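Local coordinates for protein chymotrypsin-like serine protease (Equine arteritis virus, PDB 1MBM) that cleaves peptide bonds as the nsp4 chymotrypsin-like serine proteinase of the virus, and probably processes the viral replicase polyprotein, at residues A[64-67]-A[68-71]; A[107-110]-A[111-115]. All coordinates share one frame; numbering follows the deposited sequence.

Both contacts are local turns, and they sit in different parts of a chymotrypsin-like fold. Contact 1 (64-71) lies at the surface, where strand 60-65 leaves the six-stranded N-terminal barrel. Contact 2 (107-115) is partly buried, in the loop joining strands 105-106 and 117-120 of the second sheet. Their centres are about 26 Å apart, and their nearest atoms about 13 Å, so they do not touch. In contact 1 a backbone carbonyl, T66 O, gathers the turn, and the side chains add a hydroxyl pair and an apolar touch. In contact 2 the carboxylate of D113 gathers a backbone N-H, an arginine and, weakly, a hydroxyl beside the probable nucleophile S114.

Contact 1: residues A[64-67]-A[68-71]; sequences VTTQ and SELP
T65 and E69 meet at about a right angle. The hydroxyl OG1 of T65 lies close against E69 CB, at 3.1 Å. It gets there because OG1 is anti to the backbone N (chi1 173°). The methyl of T65 takes the other branch. T65 CG2 touches L70 CD2 at 4.0 Å, again with the two side chains crossed. T66 behaves differently. It lies alongside E69 and points the same way, with T66 OG1 3.5 Å from E69 CG. T66 OG1 also shares a hydrogen bond of 3.1 Å with S68 OG. This is the turn that ends strand 60-65 of the N-terminal beta-barrel, which in this fold has six antiparallel strands. L70 is buried there, against V19, V26, L43 and L50 of the neighbouring strands. T66 O closes the turn by accepting two backbone bonds. L70 N lies in the carbonyl plane, 2.9 Å from T66 O. E69 N stands above that plane, 64° out of it. The CB of Q67 is directed away from 68-71, but the chain turns at chi2 and Q67 OE1 comes within 3.6 Å of P71 CA. Q67 NE2 makes a weak bond to G72 O.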
loop_
_atom_site.group_PDB
_atom_site.type_symbol
_atom_site.label_atom_id
_atom_site.label_comp_id
_atom_site.label_asym_id
_atom_site.label_seq_id
_atom_site.Cartn_x
_atom_site.Cartn_y
_atom_site.Cartn_z
ATOM N N VAL A 64 -0.912 16.388 9.182
ATOM C CA VAL A 64 -2.152 17.121 8.977
ATOM C C VAL A 64 -1.836 18.555 8.575
ATOM O O VAL A 64 -0.807 19.118 8.968
ATOM C CB VAL A 64 -3.091 17.103 10.208
ATOM C CG1 VAL A 64 -3.498 15.680 10.553
ATOM C CG2 VAL A 64 -2.455 17.803 11.405
ATOM N N THR A 65 -2.692 19.114 7.732
ATOM C CA THR A 65 -2.570 20.498 7.302
ATOM C C THR A 65 -3.983 20.977 7.000
ATOM O O THR A 65 -4.943 20.322 7.397
ATOM C CB THR A 65 -1.565 20.665 6.108
ATOM O OG1 THR A 65 -1.605 22.009 5.632
ATOM C CG2 THR A 65 -1.969 19.860 4.893
ATOM N N THR A 66 -4.127 22.126 6.354
ATOM C CA THR A 66 -5.459 22.662 6.091
ATOM C C THR A 66 -5.697 22.881 4.604
ATOM O O THR A 66 -4.763 22.806 3.791
ATOM C CB THR A 66 -5.689 23.993 6.847
ATOM O OG1 THR A 66 -4.628 24.908 6.545
ATOM C CG2 THR A 66 -5.585 23.804 8.362
ATOM N N GLN A 67 -6.956 23.164 4.264
ATOM C CA GLN A 67 -7.360 23.432 2.889
ATOM C C GLN A 67 -6.680 24.678 2.326
ATOM O O GLN A 67 -6.420 24.754 1.135
ATOM C CB GLN A 67 -8.885 23.579 2.787
ATOM C CG GLN A 67 -9.658 22.263 2.755
ATOM C CD GLN A 67 -9.494 21.522 1.440
ATOM O OE1 GLN A 67 -9.214 22.136 0.402
ATOM N NE2 GLN A 67 -9.668 20.205 1.474
ATOM N N SER A 68 -6.386 25.652 3.182
ATOM C CA SER A 68 -5.712 26.873 2.738
ATOM C C SER A 68 -4.226 26.653 2.432
ATOM O O SER A 68 -3.593 27.464 1.764
ATOM C CB SER A 68 -5.881 27.986 3.775
ATOM O OG SER A 68 -5.530 27.534 5.070
ATOM N N GLU A 69 -3.673 25.552 2.926
ATOM C CA GLU A 69 -2.274 25.230 2.692
ATOM C C GLU A 69 -2.119 24.238 1.554
ATOM O O GLU A 69 -1.125 24.259 0.824
ATOM C CB GLU A 69 -1.659 24.642 3.958
ATOM C CG GLU A 69 -1.496 25.647 5.075
ATOM C CD GLU A 69 -0.690 26.849 4.624
ATOM O OE1 GLU A 69 0.425 26.651 4.092
ATOM O OE2 GLU A 69 -1.170 27.986 4.796
ATOM N N LEU A 70 -3.109 23.362 1.422
ATOM C CA LEU A 70 -3.110 22.321 0.405
ATOM C C LEU A 70 -4.537 22.144 -0.117
ATOM O O LEU A 70 -5.221 21.197 0.265
ATOM C CB LEU A 70 -2.612 21.010 1.026
ATOM C CG LEU A 70 -2.249 19.780 0.193
ATOM C CD1 LEU A 70 -1.278 20.130 -0.909
ATOM C CD2 LEU A 70 -1.649 18.697 1.100
ATOM N N PRO A 71 -4.990 23.070 -0.965
ATOM C CA PRO A 71 -6.354 23.023 -1.507
ATOM C C PRO A 71 -6.584 21.906 -2.510
ATOM O O PRO A 71 -5.677 21.490 -3.221
ATOM C CB PRO A 71 -6.491 24.381 -2.212
ATOM C CG PRO A 71 -5.100 24.725 -2.603
ATOM C CD PRO A 71 -4.259 24.264 -1.431
#

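Contact 2: residues A[107-110]-A[111-115]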
loop_
_atom_site.group_PDB
_atom_site.type_symbol
_atom_site.label_atom_id
_atom_site.label_comp_id
_atom_site.label_asym_id
_atom_site.label_seq_id
_atom_site.Cartn_x
_atom_site.Cartn_y
_atom_site.Cartn_z
ATOM N N ALA A 107 3.040 -7.559 -4.347
ATOM C CA ALA A 107 2.821 -6.434 -5.242
ATOM C C ALA A 107 4.153 -6.100 -5.886
ATOM O O ALA A 107 5.194 -6.250 -5.255
ATOM C CB ALA A 107 2.282 -5.218 -4.475
ATOM N N TRP A 108 4.130 -5.668 -7.141
ATOM C CA TRP A 108 5.368 -5.276 -7.801
ATOM C C TRP A 108 5.656 -3.825 -7.451
ATOM O O TRP A 108 4.897 -2.932 -7.828
ATOM C CB TRP A 108 5.267 -5.461 -9.317
ATOM C CG TRP A 108 6.556 -5.178 -10.023
ATOM C CD1 TRP A 108 7.593 -6.047 -10.219
ATOM C CD2 TRP A 108 6.960 -3.935 -10.614
ATOM N NE1 TRP A 108 8.610 -5.424 -10.904
ATOM C CE2 TRP A 108 8.247 -4.125 -11.155
ATOM C CE3 TRP A 108 6.361 -2.678 -10.742
ATOM C CZ2 TRP A 108 8.942 -3.109 -11.815
ATOM C CZ3 TRP A 108 7.051 -1.672 -11.394
ATOM C CH2 TRP A 108 8.326 -1.893 -11.924
ATOM N N THR A 109 6.715 -3.584 -6.686
ATOM C CA THR A 109 7.067 -2.215 -6.277
ATOM C C THR A 109 8.562 -1.929 -6.373
ATOM O O THR A 109 9.366 -2.854 -6.464
ATOM C CB THR A 109 6.646 -1.950 -4.814
ATOM O OG1 THR A 109 7.257 -2.927 -3.961
ATOM C CG2 THR A 109 5.137 -2.157 -4.600
ATOM N N THR A 110 8.923 -0.643 -6.357
ATOM C CA THR A 110 10.329 -0.209 -6.289
ATOM C C THR A 110 10.523 0.660 -5.048
ATOM O O THR A 110 9.557 1.048 -4.407
ATOM C CB THR A 110 10.746 0.612 -7.518
ATOM O OG1 THR A 110 9.858 1.728 -7.664
ATOM C CG2 THR A 110 10.565 -0.188 -8.808
ATOM N N SER A 111 11.767 1.008 -4.736
ATOM C CA SER A 111 12.031 1.814 -3.543
ATOM C C SER A 111 11.203 3.099 -3.488
ATOM O O SER A 111 10.657 3.450 -2.433
ATOM C CB SER A 111 13.516 2.145 -3.405
ATOM O OG SER A 111 13.739 2.727 -2.138
ATOM N N GLY A 112 11.092 3.783 -4.626
ATOM C CA GLY A 112 10.302 5.002 -4.711
ATOM C C GLY A 112 8.825 4.859 -4.354
ATOM O O GLY A 112 8.153 5.863 -4.085
ATOM N N ASP A 113 8.317 3.623 -4.327
ATOM C CA ASP A 113 6.912 3.381 -4.004
ATOM C C ASP A 113 6.662 3.306 -2.507
ATOM O O ASP A 113 5.511 3.163 -2.092
ATOM C CB ASP A 113 6.403 2.068 -4.611
ATOM C CG ASP A 113 6.414 2.067 -6.127
ATOM O OD1 ASP A 113 6.241 3.140 -6.740
ATOM O OD2 ASP A 113 6.581 1.018 -6.786
ATOM N N SER A 114 7.722 3.358 -1.700
ATOM C CA SER A 114 7.546 3.334 -0.245
ATOM C C SER A 114 6.639 4.491 0.151
ATOM O O SER A 114 6.793 5.608 -0.341
ATOM C CB SER A 114 8.893 3.422 0.478
ATOM O OG SER A 114 9.567 2.171 0.429
ATOM N N GLY A 115 5.672 4.213 1.012
ATOM C CA GLY A 115 4.734 5.232 1.429
ATOM C C GLY A 115 3.411 5.259 0.684
ATOM O O GLY A 115 2.481 5.925 1.144
#
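D113 folds back over the start of its own turn and takes the backbone of T110 in its carboxylate. T110 N gives a hydrogen bond of 2.9 Å to D113 OD2, nearly straight at 163°. It arrives from above the carboxylate plane, 45° out of it. With chi1 at -64°, the carboxylate swings back past its own backbone N toward T110. T110 OG1 adds a weak bond to D113 OD2 at 3.5 Å. T109 comes up to D113 OD2 with carbon only: T109 CA is 3.3 Å away and T109 CB 3.6 Å. OD2 also forms a salt bridge with R197 NH2, so one oxygen serves the turn and the C-terminal arginine. In return D113 N bonds T110 O at 2.9 Å, and S114 N bonds S111 O at 3.0 Å. The two bonds wind 111-113 into a 3-10 turn. S114 OG has a weak contact with H33 NE2, consistent with the nucleophile and base of a Ser-His-Asp triad. This is the GDSG motif of chymotrypsin-like proteinases. S114 N is taken up by S111 O, which is consistent with the collapsed one of the alternate oxyanion-hole conformations known for this enzyme.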